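Local coordinates for protein cyclic pyranopterin monophosphate synthase 2 (Mycobacterium tuberculosis, PDB 4FDF) that probably converts (8S)-3',8-cyclo-7,8-dihydroguanosine 5'-triphosphate to cyclic pyranopterin monophosphate, with release of diphosphate, in molybdenum cofactor biosynthesis, at residues A72-L83 against E123-T134. Numbering follows the deposited sequence.
Sequences AGIMAAKRTSDL and EALTAVSVAALT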
loop_
_atom_site.group_PDB
_atom_site.type_symbol
_atom_site.label_atom_id
_atom_site.label_comp_id
_atom_site.label_asym_id
_atom_site.label_seq_id
_atom_site.Cartn_x
_atom_site.Cartn_y
_atom_site.Cartn_z
ATOM N N ALA B 72 11.087 -9.346 5.204
ATOM C CA ALA B 72 10.816 -8.580 3.973
ATOM C C ALA B 72 10.261 -9.466 2.839
ATOM O O ALA B 72 9.333 -9.059 2.107
ATOM C CB ALA B 72 12.069 -7.825 3.518
ATOM N N GLY B 73 10.818 -10.677 2.718
ATOM C CA GLY B 73 10.369 -11.662 1.712
ATOM C C GLY B 73 8.949 -12.153 1.971
ATOM O O GLY B 73 8.159 -12.344 1.038
ATOM N N ILE B 74 8.610 -12.335 3.242
ATOM C CA ILE B 74 7.269 -12.783 3.620
ATOM C C ILE B 74 6.233 -11.709 3.298
ATOM O O ILE B 74 5.228 -11.979 2.635
ATOM C CB ILE B 74 7.213 -13.236 5.093
ATOM C CG1 ILE B 74 7.933 -14.578 5.244
ATOM C CG2 ILE B 74 5.762 -13.375 5.582
ATOM C CD1 ILE B 74 8.301 -14.937 6.689
ATOM N N MET B 75 6.507 -10.483 3.728
ATOM C CA MET B 75 5.615 -9.368 3.466
ATOM C C MET B 75 5.440 -9.107 1.976
ATOM O O MET B 75 4.333 -8.838 1.515
ATOM C CB MET B 75 6.126 -8.113 4.174
ATOM C CG MET B 75 5.997 -8.189 5.699
ATOM S SD MET B 75 6.820 -6.817 6.530
ATOM C CE MET B 75 5.600 -5.513 6.290
ATOM N N ALA B 76 6.524 -9.211 1.216
ATOM C CA ALA B 76 6.457 -8.966 -0.218
ATOM C C ALA B 76 5.639 -10.036 -0.915
ATOM O O ALA B 76 4.885 -9.729 -1.829
ATOM C CB ALA B 76 7.850 -8.862 -0.830
ATOM N N ALA B 77 5.775 -11.287 -0.489
ATOM C CA ALA B 77 4.918 -12.348 -1.039
ATOM C C ALA B 77 3.443 -11.928 -1.062
ATOM O O ALA B 77 2.752 -12.132 -2.059
ATOM C CB ALA B 77 5.080 -13.639 -0.259
ATOM N N LYS B 78 2.978 -11.351 0.045
ATOM C CA LYS B 78 1.600 -10.874 0.201
ATOM C C LYS B 78 1.310 -9.665 -0.692
ATOM O O LYS B 78 0.175 -9.476 -1.109
ATOM C CB LYS B 78 1.313 -10.515 1.675
ATOM C CG LYS B 78 1.352 -11.723 2.639
ATOM C CD LYS B 78 2.068 -11.398 3.955
ATOM C CE LYS B 78 1.084 -10.925 4.983
ATOM N NZ LYS B 78 1.737 -10.484 6.233
ATOM N N ARG B 79 2.337 -8.862 -0.983
ATOM C CA ARG B 79 2.173 -7.635 -1.777
ATOM C C ARG B 79 2.330 -7.871 -3.281
ATOM O O ARG B 79 2.316 -6.927 -4.064
ATOM C CB ARG B 79 3.174 -6.553 -1.321
ATOM C CG ARG B 79 3.180 -6.234 0.182
ATOM C CD ARG B 79 1.805 -5.772 0.703
ATOM N NE ARG B 79 1.321 -4.537 0.077
ATOM C CZ ARG B 79 1.517 -3.304 0.553
ATOM N NH1 ARG B 79 2.203 -3.104 1.678
ATOM N NH2 ARG B 79 1.018 -2.263 -0.105
ATOM N N THR B 80 2.480 -9.131 -3.680
ATOM C CA THR B 80 2.689 -9.477 -5.091
ATOM C C THR B 80 1.736 -8.779 -6.058
ATOM O O THR B 80 2.181 -8.131 -7.006
ATOM C CB THR B 80 2.703 -11.009 -5.316
ATOM O OG1 THR B 80 3.791 -11.580 -4.570
ATOM C CG2 THR B 80 2.885 -11.353 -6.819
ATOM N N SER B 81 0.431 -8.878 -5.813
ATOM C CA SER B 81 -0.543 -8.324 -6.752
ATOM C C SER B 81 -0.545 -6.785 -6.797
ATOM O O SER B 81 -1.029 -6.195 -7.757
ATOM C CB SER B 81 -1.943 -8.909 -6.523
ATOM O OG SER B 81 -2.435 -8.598 -5.241
ATOM N N ASP B 82 0.033 -6.154 -5.773
ATOM C CA ASP B 82 0.265 -4.707 -5.748
ATOM C C ASP B 82 1.418 -4.289 -6.651
ATOM O O ASP B 82 1.417 -3.184 -7.178
ATOM C CB ASP B 82 0.622 -4.238 -4.335
ATOM C CG ASP B 82 -0.535 -4.338 -3.360
ATOM O OD1 ASP B 82 -1.653 -4.723 -3.773
ATOM O OD2 ASP B 82 -0.314 -4.011 -2.170
ATOM N N LEU B 83 2.417 -5.160 -6.792
ATOM C CA LEU B 83 3.632 -4.841 -7.546
ATOM C C LEU B 83 3.565 -5.252 -8.997
ATOM O O LEU B 83 4.077 -4.543 -9.870
ATOM C CB LEU B 83 4.854 -5.511 -6.907
ATOM C CG LEU B 83 5.177 -5.067 -5.482
ATOM C CD1 LEU B 83 6.147 -6.045 -4.790
ATOM C CD2 LEU B 83 5.700 -3.626 -5.439
ATOM N N GLU B 123 4.339 -15.107 -6.327
ATOM C CA GLU B 123 4.592 -14.707 -4.951
ATOM C C GLU B 123 5.875 -15.334 -4.422
ATOM O O GLU B 123 6.640 -14.664 -3.727
ATOM C CB GLU B 123 3.395 -14.991 -4.023
ATOM C CG GLU B 123 2.305 -15.898 -4.582
ATOM C CD GLU B 123 1.442 -15.261 -5.673
ATOM O OE1 GLU B 123 0.876 -14.165 -5.456
ATOM O OE2 GLU B 123 1.321 -15.875 -6.750
ATOM N N ALA B 124 6.113 -16.604 -4.758
ATOM C CA ALA B 124 7.370 -17.250 -4.410
ATOM C C ALA B 124 8.577 -16.497 -4.988
ATOM O O ALA B 124 9.556 -16.247 -4.270
ATOM C CB ALA B 124 7.378 -18.717 -4.855
ATOM N N LEU B 125 8.504 -16.138 -6.270
ATOM C CA LEU B 125 9.572 -15.374 -6.935
ATOM C C LEU B 125 9.757 -13.964 -6.349
ATOM O O LEU B 125 10.888 -13.484 -6.207
ATOM C CB LEU B 125 9.296 -15.272 -8.436
ATOM C CG LEU B 125 9.426 -16.552 -9.255
ATOM C CD1 LEU B 125 8.698 -16.374 -10.587
ATOM C CD2 LEU B 125 10.883 -16.953 -9.474
ATOM N N THR B 126 8.645 -13.317 -6.014
ATOM C CA THR B 126 8.642 -11.977 -5.420
ATOM C C THR B 126 9.322 -11.968 -4.035
ATOM O O THR B 126 10.150 -11.089 -3.731
ATOM C CB THR B 126 7.187 -11.432 -5.371
ATOM O OG1 THR B 126 6.699 -11.281 -6.714
ATOM C CG2 THR B 126 7.097 -10.108 -4.661
ATOM N N ALA B 127 8.976 -12.960 -3.215
ATOM C CA ALA B 127 9.586 -13.172 -1.901
ATOM C C ALA B 127 11.093 -13.381 -2.009
ATOM O O ALA B 127 11.869 -12.719 -1.330
ATOM C CB ALA B 127 8.929 -14.371 -1.201
ATOM N N VAL B 128 11.510 -14.280 -2.892
ATOM C CA VAL B 128 12.929 -14.518 -3.126
ATOM C C VAL B 128 13.572 -13.207 -3.551
ATOM O O VAL B 128 14.624 -12.803 -3.056
ATOM C CB VAL B 128 13.137 -15.597 -4.218
ATOM C CG1 VAL B 128 14.558 -15.525 -4.822
ATOM C CG2 VAL B 128 12.868 -16.986 -3.658
ATOM N N SER B 129 12.888 -12.519 -4.444
ATOM C CA SER B 129 13.387 -11.297 -5.004
ATOM C C SER B 129 13.560 -10.207 -3.965
ATOM O O SER B 129 14.638 -9.596 -3.877
ATOM C CB SER B 129 12.433 -10.858 -6.091
ATOM O OG SER B 129 13.000 -9.781 -6.811
ATOM N N VAL B 130 12.529 -9.971 -3.150
ATOM C CA VAL B 130 12.621 -8.904 -2.148
ATOM C C VAL B 130 13.572 -9.273 -0.999
ATOM O O VAL B 130 14.248 -8.401 -0.442
ATOM C CB VAL B 130 11.223 -8.425 -1.660
ATOM C CG1 VAL B 130 11.349 -7.432 -0.501
ATOM C CG2 VAL B 130 10.453 -7.761 -2.832
ATOM N N ALA B 131 13.646 -10.559 -0.665
ATOM C CA ALA B 131 14.601 -11.043 0.339
ATOM C C ALA B 131 16.045 -10.817 -0.103
ATOM O O ALA B 131 16.896 -10.482 0.723
ATOM C CB ALA B 131 14.360 -12.525 0.644
ATOM N N ALA B 132 16.313 -11.009 -1.397
ATOM C CA ALA B 132 17.638 -10.771 -1.982
ATOM C C ALA B 132 17.980 -9.290 -1.969
ATOM O O ALA B 132 19.077 -8.908 -1.576
ATOM C CB ALA B 132 17.695 -11.299 -3.417
ATOM N N LEU B 133 17.035 -8.457 -2.396
ATOM C CA LEU B 133 17.217 -7.011 -2.325
ATOM C C LEU B 133 17.497 -6.544 -0.898
ATOM O O LEU B 133 18.311 -5.646 -0.680
ATOM C CB LEU B 133 15.991 -6.266 -2.882
ATOM C CG LEU B 133 15.749 -6.303 -4.401
ATOM C CD1 LEU B 133 14.318 -5.883 -4.743
ATOM C CD2 LEU B 133 16.746 -5.420 -5.127
ATOM N N THR B 134 16.809 -7.153 0.064
ATOM C CA THR B 134 16.968 -6.796 1.460
ATOM C C THR B 134 18.315 -7.278 1.994
ATOM O O THR B 134 18.968 -6.559 2.754
ATOM C CB THR B 134 15.806 -7.329 2.306
ATOM O OG1 THR B 134 14.594 -6.719 1.847
ATOM C CG2 THR B 134 16.012 -7.002 3.781
#
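The carbonyl oxygen of V130 accepts two bonds, from T134 N and T134 OG1, which arrive from opposite faces of its plane. The second, 2.9 Å from T134 OG1 to V130 O, fixes the hydroxyl where A72 CB rests on it, 3.2 Å from CB to OG1. T80 likewise turns its hydroxyl back on its own helix, but three residues back: OG1, anti to the carbonyl carbon (chi1 -62°), bonds to A77 O at 2.8 Å, from above the carbonyl plane. That hydroxyl also packs on the backbone of E123, with T80 OG1 3.3 Å from E123 CA. Between these ends, helices 65-83 and 121-139 lie on one antiparallel sheet in a ferredoxin-like fold; the axes of segments 72-83 and 123-134 come within 7.4 Å, their N-to-C directions 141° apart. Small residues permit this closeness: G73 and A127 have CA atoms 4.0 Å apart, and A127 CB sits 3.1 Å from G73 O. Next to them A76 CB presses on V130 CG2 at 3.5 Å, tighter than normal carbon packing. T126 turns CG2 to A76 O and L83, while its OG1 bonds to M122 O. E123, with M122 part of the predicted substrate site, has a nearly eclipsed chi1 (13°) and a further bend at chi2, which together lay OE1 beside T80 CB and CG2.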